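Local coordinates for protein putative metallopeptidase (Corynebacterium diphtheriae, PDB 3QOC) that probably acts as a metal-dependent aminopeptidase of the creatinase/prolidase type, represented here by its N-terminal domain without the metallopeptidase domain, at residues 12-17 with 74-79; 51-56 with 95-100; 88-93 with 122-127. All coordinates share one frame; numbering follows the deposited sequence.

Contact 1 of 3, residues 12-17 with 74-79; sequences QRRRAL and VPDIES. With SO4 (sulfate ion), chain F.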
loop_
_atom_site.group_PDB
_atom_site.type_symbol
_atom_site.label_atom_id
_atom_site.label_comp_id
_atom_site.label_asym_id
_atom_site.label_seq_id
_atom_site.Cartn_x
_atom_site.Cartn_y
_atom_site.Cartn_z
ATOM N N GLN A 12 1.141 14.629 -1.509
ATOM C CA GLN A 12 0.830 15.213 -0.168
ATOM C C GLN A 12 0.059 14.304 0.805
ATOM O O GLN A 12 0.298 14.279 2.009
ATOM C CB GLN A 12 0.140 16.607 -0.320
ATOM C CG GLN A 12 1.086 17.671 -1.047
ATOM C CD GLN A 12 0.423 19.039 -1.326
ATOM O OE1 GLN A 12 -0.790 19.140 -1.552
ATOM N NE2 GLN A 12 1.242 20.089 -1.340
ATOM N N ARG A 13 -0.887 13.528 0.281
ATOM C CA ARG A 13 -1.642 12.632 1.122
ATOM C C ARG A 13 -0.759 11.487 1.597
ATOM O O ARG A 13 -0.922 10.973 2.670
ATOM C CB ARG A 13 -2.810 12.101 0.266
ATOM C CG ARG A 13 -3.882 13.205 0.130
ATOM C CD ARG A 13 -4.718 12.987 -1.119
ATOM N NE ARG A 13 -5.769 13.996 -1.262
ATOM C CZ ARG A 13 -6.736 13.925 -2.146
ATOM N NH1 ARG A 13 -6.848 12.866 -2.956
ATOM N NH2 ARG A 13 -7.631 14.890 -2.201
ATOM N N ARG A 14 0.091 11.025 0.715
ATOM C CA ARG A 14 1.037 9.949 1.066
ATOM C C ARG A 14 1.976 10.426 2.141
ATOM O O ARG A 14 2.131 9.733 3.134
ATOM C CB ARG A 14 1.801 9.446 -0.155
ATOM C CG ARG A 14 0.868 8.717 -1.134
ATOM C CD ARG A 14 1.590 7.851 -2.121
ATOM N NE ARG A 14 2.475 8.524 -3.036
ATOM C CZ ARG A 14 2.091 9.211 -4.124
ATOM N NH1 ARG A 14 0.815 9.359 -4.468
ATOM N NH2 ARG A 14 2.994 9.723 -4.889
ATOM N N ARG A 15 2.560 11.625 1.955
ATOM C CA ARG A 15 3.438 12.256 2.932
ATOM C C ARG A 15 2.714 12.355 4.305
ATOM O O ARG A 15 3.250 11.889 5.274
ATOM C CB ARG A 15 3.958 13.624 2.408
ATOM C CG ARG A 15 4.593 14.460 3.505
ATOM C CD ARG A 15 5.725 15.492 3.108
ATOM N NE ARG A 15 6.011 15.598 1.669
ATOM C CZ ARG A 15 5.423 16.445 0.817
ATOM N NH1 ARG A 15 4.482 17.314 1.228
ATOM N NH2 ARG A 15 5.777 16.422 -0.471
ATOM N N ALA A 16 1.452 12.812 4.350
ATOM C CA ALA A 16 0.747 12.870 5.623
ATOM C C ALA A 16 0.571 11.467 6.267
ATOM O O ALA A 16 0.750 11.330 7.457
ATOM C CB ALA A 16 -0.642 13.548 5.460
ATOM N N LEU A 17 0.252 10.432 5.477
ATOM C CA LEU A 17 0.131 9.083 6.007
ATOM C C LEU A 17 1.491 8.603 6.507
ATOM O O LEU A 17 1.574 7.991 7.563
ATOM C CB LEU A 17 -0.425 8.124 4.951
ATOM C CG LEU A 17 -0.575 6.634 5.330
ATOM C CD1 LEU A 17 -1.394 6.540 6.617
ATOM C CD2 LEU A 17 -1.293 5.843 4.189
ATOM N N VAL A 74 -0.888 6.731 -12.342
ATOM C CA VAL A 74 -0.025 6.809 -11.207
ATOM C C VAL A 74 1.436 6.768 -11.705
ATOM O O VAL A 74 2.100 5.779 -11.523
ATOM C CB VAL A 74 -0.266 5.664 -10.226
ATOM C CG1 VAL A 74 0.540 5.920 -8.951
ATOM C CG2 VAL A 74 -1.815 5.462 -9.916
ATOM N N PRO A 75 1.928 7.879 -12.306
ATOM C CA PRO A 75 3.227 7.788 -12.963
ATOM C C PRO A 75 4.393 7.908 -11.982
ATOM O O PRO A 75 5.501 7.607 -12.380
ATOM C CB PRO A 75 3.194 8.915 -14.029
ATOM C CG PRO A 75 2.174 9.964 -13.449
ATOM C CD PRO A 75 1.180 9.079 -12.669
ATOM N N ASP A 76 4.103 8.183 -10.705
ATOM C CA ASP A 76 5.082 8.424 -9.655
ATOM C C ASP A 76 5.285 7.261 -8.650
ATOM O O ASP A 76 6.116 7.381 -7.698
ATOM C CB ASP A 76 4.761 9.769 -8.906
ATOM C CG ASP A 76 3.307 9.833 -8.381
ATOM O OD1 ASP A 76 2.490 8.946 -8.785
ATOM O OD2 ASP A 76 2.962 10.772 -7.567
ATOM N N ILE A 77 4.635 6.094 -8.866
ATOM C CA ILE A 77 4.899 4.948 -8.003
ATOM C C ILE A 77 5.180 3.743 -8.880
ATOM O O ILE A 77 4.462 3.482 -9.831
ATOM C CB ILE A 77 3.701 4.675 -7.043
ATOM C CG1 ILE A 77 3.209 5.943 -6.377
ATOM C CG2 ILE A 77 4.014 3.534 -5.973
ATOM C CD1 ILE A 77 1.994 5.723 -5.382
ATOM N N GLU A 78 6.268 3.025 -8.595
ATOM C CA GLU A 78 6.640 1.774 -9.294
ATOM C C GLU A 78 5.552 0.729 -9.039
ATOM O O GLU A 78 4.993 0.631 -7.933
ATOM C CB GLU A 78 8.008 1.302 -8.742
ATOM C CG GLU A 78 8.498 -0.033 -9.189
ATOM C CD GLU A 78 9.751 -0.449 -8.382
ATOM O OE1 GLU A 78 10.861 -0.396 -8.973
ATOM O OE2 GLU A 78 9.614 -0.757 -7.152
ATOM N N SER A 79 5.204 0.005 -10.088
ATOM C CA SER A 79 4.088 -0.911 -10.097
ATOM C C SER A 79 4.606 -2.326 -10.209
ATOM O O SER A 79 5.681 -2.569 -10.726
ATOM C CB SER A 79 3.128 -0.619 -11.280
ATOM O OG SER A 79 3.695 -0.928 -12.571
HETATM S S SO4 F . -9.882 13.967 -5.247
HETATM O O1 SO4 F . -9.548 15.136 -4.477
HETATM O O2 SO4 F . -10.659 13.293 -4.248
HETATM O O3 SO4 F . -10.643 14.317 -6.428
HETATM O O4 SO4 F . -8.656 13.356 -5.740
HETATM O O HOH W 1 0.238 9.579 -7.288
HETATM O O HOH W 2 6.226 8.755 -4.668
#
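Arg14 reaches out of helix 9-19 to make a buried, mixed salt-bridge and apolar contact with Asp76 and Ile77, in the turn that leads into the edge strand 78-81 of the creatinase/prolidase N-terminal domain's sheet. The backbones stay well apart, with the CA atoms of Arg14 and Ile77 11.1 Å from each other, so the arginine side chain spans the distance. Its chain bends at chi3 (-63°), bringing the guanidinium over Ile77. Arg14 NH2 gives a salt-bridging hydrogen bond of 2.9 Å to Asp76 OD2, with an N-H...O angle of 152°. The carboxylate oxygen lies at the guanidinium edge, near its plane; the donor comes in from above the carboxylate plane, and the two planes are 85° apart. Ile77 covers one guanidinium face, its CD1 sitting 3.6 Å above the plane over the centre. A water accepts from Arg14 NH1 at 2.9 Å and stands 2.8 Å from Asp76 OD1, while a second water joins Arg14 NH2 to Asp76 O through two weak bonds. Arg14 NH1 also binds the carbonyl oxygen of Leu40, at the end of helix 34-41. One helical position earlier, Arg13 turns its guanidinium edge to a sulfate ion, probably from the crystallisation liquor, through a 3.0 Å bond from NH2 to sulfate O1. Type I turn 74-77 carries Asp76 and Ile77 from helix 67-73 toward the strand, where Ile77 packs on Leu50 of strand 49-53 and on Ala58 and Ile60 of strand 58-62. Arg14 rests on Ile52 of the same strand 49-53.

Contact 2 of 3, residues 51-56 with 95-100; sequences IINKDL and GPKRVG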
loop_
_atom_site.group_PDB
_atom_site.type_symbol
_atom_site.label_atom_id
_atom_site.label_comp_id
_atom_site.label_asym_id
_atom_site.label_seq_id
_atom_site.Cartn_x
_atom_site.Cartn_y
_atom_site.Cartn_z
ATOM N N ILE A 51 1.521 -0.032 -0.880
ATOM C CA ILE A 51 2.339 -0.027 0.323
ATOM C C ILE A 51 2.968 1.340 0.405
ATOM O O ILE A 51 3.556 1.780 -0.544
ATOM C CB ILE A 51 3.393 -1.092 0.265
ATOM C CG1 ILE A 51 4.151 -1.121 1.610
ATOM C CG2 ILE A 51 4.332 -0.866 -0.860
ATOM C CD1 ILE A 51 3.791 -2.447 2.424
ATOM N N ILE A 52 2.768 2.041 1.520
ATOM C CA ILE A 52 3.416 3.327 1.808
ATOM C C ILE A 52 4.436 3.170 2.974
ATOM O O ILE A 52 4.018 2.818 4.057
ATOM C CB ILE A 52 2.393 4.414 2.266
ATOM C CG1 ILE A 52 1.259 4.679 1.249
ATOM C CG2 ILE A 52 3.123 5.755 2.551
ATOM C CD1 ILE A 52 1.805 4.904 -0.064
ATOM N N ASN A 53 5.722 3.451 2.743
ATOM C CA ASN A 53 6.774 3.255 3.728
ATOM C C ASN A 53 7.032 4.562 4.555
ATOM O O ASN A 53 6.739 5.682 4.092
ATOM C CB ASN A 53 8.074 2.892 3.017
ATOM C CG ASN A 53 7.979 1.595 2.239
ATOM O OD1 ASN A 53 7.608 0.558 2.804
ATOM N ND2 ASN A 53 8.280 1.641 0.939
ATOM N N LYS A 54 7.610 4.431 5.742
ATOM C CA LYS A 54 8.059 5.583 6.545
ATOM C C LYS A 54 8.985 6.539 5.776
ATOM O O LYS A 54 8.796 7.750 5.852
ATOM C CB LYS A 54 8.775 5.129 7.821
ATOM N N ASP A 55 9.945 6.032 4.994
ATOM C CA ASP A 55 10.870 6.901 4.255
ATOM C C ASP A 55 10.206 7.596 3.043
ATOM O O ASP A 55 10.883 8.080 2.184
ATOM C CB ASP A 55 12.101 6.098 3.750
ATOM C CG ASP A 55 11.760 5.165 2.569
ATOM O OD1 ASP A 55 10.554 5.059 2.185
ATOM O OD2 ASP A 55 12.691 4.532 2.012
ATOM N N LEU A 56 8.888 7.585 2.932
ATOM C CA LEU A 56 8.204 8.245 1.806
ATOM C C LEU A 56 8.183 7.508 0.459
ATOM O O LEU A 56 7.523 7.975 -0.459
ATOM C CB LEU A 56 8.758 9.670 1.563
ATOM C CG LEU A 56 9.047 10.561 2.765
ATOM C CD1 LEU A 56 9.336 12.000 2.214
ATOM C CD2 LEU A 56 7.910 10.554 3.820
ATOM N N GLY A 95 12.711 -8.399 5.619
ATOM C CA GLY A 95 12.592 -7.955 7.011
ATOM C C GLY A 95 13.849 -7.309 7.540
ATOM O O GLY A 95 14.868 -7.281 6.858
ATOM N N PRO A 96 13.813 -6.791 8.767
ATOM C CA PRO A 96 12.724 -6.719 9.647
ATOM C C PRO A 96 11.874 -5.478 9.355
ATOM O O PRO A 96 12.421 -4.436 8.993
ATOM C CB PRO A 96 13.379 -6.637 11.029
ATOM C CG PRO A 96 14.790 -6.329 10.812
ATOM C CD PRO A 96 15.035 -6.205 9.358
ATOM N N LYS A 97 10.556 -5.600 9.518
ATOM C CA LYS A 97 9.623 -4.522 9.152
ATOM C C LYS A 97 8.320 -4.817 9.866
ATOM O O LYS A 97 7.867 -5.973 9.872
ATOM C CB LYS A 97 9.411 -4.473 7.619
ATOM C CG LYS A 97 9.063 -3.089 6.926
ATOM C CD LYS A 97 10.315 -2.292 6.448
ATOM C CE LYS A 97 10.169 -1.613 5.016
ATOM N NZ LYS A 97 9.821 -0.080 4.899
ATOM N N ARG A 98 7.731 -3.782 10.469
ATOM C CA ARG A 98 6.380 -3.813 10.957
ATOM C C ARG A 98 5.497 -3.172 9.928
ATOM O O ARG A 98 5.662 -1.982 9.563
ATOM C CB ARG A 98 6.272 -3.099 12.297
ATOM C CG ARG A 98 7.155 -3.767 13.376
ATOM C CD ARG A 98 7.326 -2.954 14.680
ATOM N NE ARG A 98 6.031 -2.504 15.236
ATOM C CZ ARG A 98 5.259 -3.143 16.144
ATOM N NH1 ARG A 98 5.610 -4.334 16.698
ATOM N NH2 ARG A 98 4.090 -2.564 16.507
ATOM N N VAL A 99 4.560 -3.979 9.425
ATOM C CA VAL A 99 3.688 -3.564 8.325
ATOM C C VAL A 99 2.258 -3.519 8.837
ATOM O O VAL A 99 1.726 -4.551 9.236
ATOM C CB VAL A 99 3.764 -4.516 7.163
ATOM C CG1 VAL A 99 2.784 -4.057 6.043
ATOM C CG2 VAL A 99 5.153 -4.537 6.654
ATOM N N GLY A 100 1.689 -2.329 8.895
ATOM C CA GLY A 100 0.294 -2.140 9.292
ATOM C C GLY A 100 -0.670 -2.587 8.188
ATOM O O GLY A 100 -0.296 -2.561 7.036
#
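Strand residues 51-53 and 97-100 run antiparallel within the sheet but are not neighbours: strand 28-31 lies between them, which accounts for the 8.8 Å between the CA atoms of Asn53 and Val99 and for the absence of backbone bonds between the two. Contact is made by side chains that reach across the intervening strand on one face of the sheet. Ile51 CD1 meets Val99 CG1 at 4.1 Å, the two side chains crossing at about a right angle. Ile51 sends CG1 opposite its backbone N (chi1 -175°), which carries CD1 toward the valine, and Ile93 packs on both residues. Near the strand ends the character turns polar. Lys97 NZ, on a chain kinked at chi2, chi3 and chi4, gives a 3.1 Å hydrogen bond to Asn53 OD1. The ammonium approaches from above the amide, 61° out of the carbonyl plane, with a C=O...N angle of 105°. On its other branch, Asn53 ND2 binds Ser57 OG, which also bonds to Asp55 OD1. Asp55 OD1 stands 5.9 Å from Lys97 NZ, too far for an ion pair, though it may add a little electrostatic attraction. One poorly directed bond to a neutral amide oxygen probably only tethers the lysine, while Ser57 probably helps fix how the amide is turned.

Contact 3 of 3, residues 88-93 with 122-127; sequences ALLSDI and VELIPV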
loop_
_atom_site.group_PDB
_atom_site.type_symbol
_atom_site.label_atom_id
_atom_site.label_comp_id
_atom_site.label_asym_id
_atom_site.label_seq_id
_atom_site.Cartn_x
_atom_site.Cartn_y
_atom_site.Cartn_z
ATOM N N ALA A 88 1.264 -10.257 -3.103
ATOM C CA ALA A 88 2.479 -10.099 -3.921
ATOM C C ALA A 88 3.340 -8.944 -3.469
ATOM O O ALA A 88 4.538 -9.084 -3.437
ATOM C CB ALA A 88 2.159 -10.017 -5.447
ATOM N N LEU A 89 2.774 -7.780 -3.151
ATOM C CA LEU A 89 3.583 -6.687 -2.500
ATOM C C LEU A 89 4.226 -7.165 -1.217
ATOM O O LEU A 89 5.410 -6.945 -0.998
ATOM C CB LEU A 89 2.760 -5.412 -2.150
ATOM C CG LEU A 89 2.137 -4.561 -3.242
ATOM C CD1 LEU A 89 1.183 -3.480 -2.574
ATOM C CD2 LEU A 89 3.283 -3.966 -4.120
ATOM N N LEU A 90 3.455 -7.825 -0.357
ATOM C CA LEU A 90 3.971 -8.228 0.952
ATOM C C LEU A 90 5.121 -9.221 0.826
ATOM O O LEU A 90 6.130 -9.111 1.516
ATOM C CB LEU A 90 2.841 -8.784 1.834
ATOM C CG LEU A 90 3.106 -9.036 3.301
ATOM C CD1 LEU A 90 3.598 -7.765 4.013
ATOM C CD2 LEU A 90 1.838 -9.546 3.946
ATOM N N SER A 91 5.034 -10.136 -0.127
ATOM C CA SER A 91 6.057 -11.177 -0.220
ATOM C C SER A 91 7.389 -10.585 -0.693
ATOM O O SER A 91 8.434 -11.193 -0.581
ATOM C CB SER A 91 5.568 -12.297 -1.150
ATOM O OG SER A 91 6.569 -12.585 -2.091
ATOM N N ASP A 92 7.331 -9.402 -1.279
ATOM C CA ASP A 92 8.553 -8.714 -1.739
ATOM C C ASP A 92 9.304 -7.878 -0.666
ATOM O O ASP A 92 10.369 -7.345 -0.937
ATOM C CB ASP A 92 8.238 -7.887 -2.978
ATOM C CG ASP A 92 8.417 -8.702 -4.268
ATOM O OD1 ASP A 92 8.650 -9.939 -4.211
ATOM O OD2 ASP A 92 8.328 -8.117 -5.353
ATOM N N ILE A 93 8.730 -7.766 0.524
ATOM C CA ILE A 93 9.345 -7.042 1.604
ATOM C C ILE A 93 10.378 -7.923 2.307
ATOM O O ILE A 93 10.062 -9.067 2.694
ATOM C CB ILE A 93 8.311 -6.612 2.608
ATOM C CG1 ILE A 93 7.329 -5.688 1.929
ATOM C CG2 ILE A 93 8.945 -5.870 3.763
ATOM C CD1 ILE A 93 6.345 -5.240 2.842
ATOM N N VAL A 122 8.961 -10.103 8.982
ATOM C CA VAL A 122 7.917 -9.098 8.696
ATOM C C VAL A 122 6.708 -9.344 9.554
ATOM O O VAL A 122 6.054 -10.328 9.402
ATOM C CB VAL A 122 7.492 -9.140 7.222
ATOM C CG1 VAL A 122 6.406 -8.042 6.875
ATOM C CG2 VAL A 122 8.748 -8.959 6.267
ATOM N N GLU A 123 6.370 -8.424 10.435
ATOM C CA GLU A 123 5.213 -8.570 11.277
ATOM C C GLU A 123 4.038 -7.707 10.763
ATOM O O GLU A 123 4.229 -6.519 10.509
ATOM C CB GLU A 123 5.634 -8.153 12.676
ATOM C CG GLU A 123 4.565 -8.317 13.751
ATOM C CD GLU A 123 5.035 -8.041 15.201
ATOM O OE1 GLU A 123 6.163 -7.471 15.444
ATOM O OE2 GLU A 123 4.246 -8.445 16.092
ATOM N N LEU A 124 2.849 -8.307 10.600
ATOM C CA LEU A 124 1.613 -7.589 10.266
ATOM C C LEU A 124 0.946 -7.063 11.491
ATOM O O LEU A 124 0.743 -7.815 12.423
ATOM C CB LEU A 124 0.629 -8.502 9.543
ATOM C CG LEU A 124 0.925 -8.663 8.030
ATOM C CD1 LEU A 124 2.356 -8.703 7.635
ATOM C CD2 LEU A 124 0.263 -9.945 7.502
ATOM N N ILE A 125 0.592 -5.778 11.494
ATOM C CA ILE A 125 0.016 -5.099 12.627
ATOM C C ILE A 125 -1.388 -4.537 12.313
ATOM O O ILE A 125 -1.529 -3.682 11.422
ATOM C CB ILE A 125 0.880 -3.846 12.985
ATOM C CG1 ILE A 125 2.377 -4.208 13.203
ATOM C CG2 ILE A 125 0.313 -3.139 14.183
ATOM C CD1 ILE A 125 2.567 -5.251 14.289
ATOM N N PRO A 126 -2.410 -4.941 13.081
ATOM C CA PRO A 126 -3.757 -4.407 12.853
ATOM C C PRO A 126 -3.867 -2.945 13.190
ATOM O O PRO A 126 -3.648 -2.561 14.325
ATOM C CB PRO A 126 -4.655 -5.243 13.801
ATOM C CG PRO A 126 -3.687 -5.807 14.863
ATOM C CD PRO A 126 -2.380 -6.010 14.120
ATOM N N VAL A 127 -4.217 -2.123 12.222
ATOM C CA VAL A 127 -4.390 -0.706 12.458
ATOM C C VAL A 127 -5.835 -0.413 12.165
ATOM O O VAL A 127 -6.327 -0.797 11.109
ATOM C CB VAL A 127 -3.494 0.090 11.501
ATOM C CG1 VAL A 127 -3.708 1.576 11.651
ATOM C CG2 VAL A 127 -2.029 -0.311 11.699
#
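Apolar side chains carry this contact throughout, with Leu90 and Ile93 from the end of helix 85-91 and the loop after it lying against Val122 and Leu124 of strand 122-127; no hydrogen bond passes between the segments. Leu90 meets both strand residues. Its CG stands opposite the backbone N (chi1 -170°), sending both methyls toward the strand, where Leu90 CD2 meets Leu124 CD1 tip to tip at 3.8 Å. The other methyl, Leu90 CD1, also lies near Leu124 CD1 and reaches Val122 CG1 at 4.0 Å, the leucine and valine sliding past each other in opposite directions. The second apolar pair is at the backbone's closest approach, where the CA atoms of Ile93 and Val122 are 7.5 Å apart. Here the side chains cross at about a right angle, and CG2 of Ile93 touches CG2 of Val122 at 4.0 Å. Val122 CG2 is also 3.8 Å from Ile93 O, so it abuts the main chain. As the chain leaves the helix, Asp92 N bonds to Leu89 O and Ile93 N to Leu90 O. Helix 108-117, which links the parallel strands 97-102 and 122-127 in a beta-alpha-beta crossover, packs Leu114 against both leucines. Beside them in the sheet, Val122 packs on Val99 and Leu124 on Phe101 of the neighbouring strand 97-102.

How the contacts relate
All three contacts share one mixed sheet. Contacts 1 and 2, centres about 14 Å apart, meet where Arg14 CD packs on Ile52 CD1 at 3.6 Å; Ile52 points to helix 9-19, Ile51 and Asn53 the other way. Contacts 2 and 3 are closest, centres about 8 Å apart, because strands 97-102 and 122-127 are paired: Val99 N lies 2.8 Å from Glu123 O, a probable hydrogen bond. Contacts 1 and 3, on opposite sides of the chain's centre, have centres about 18 Å and nearest atoms about 6 Å apart. The sulfate, held by Arg13 of contact 1, also binds Arg9 and Arg38. No catalytic metal site is identified; the metallopeptidase part probably lies outside this chain.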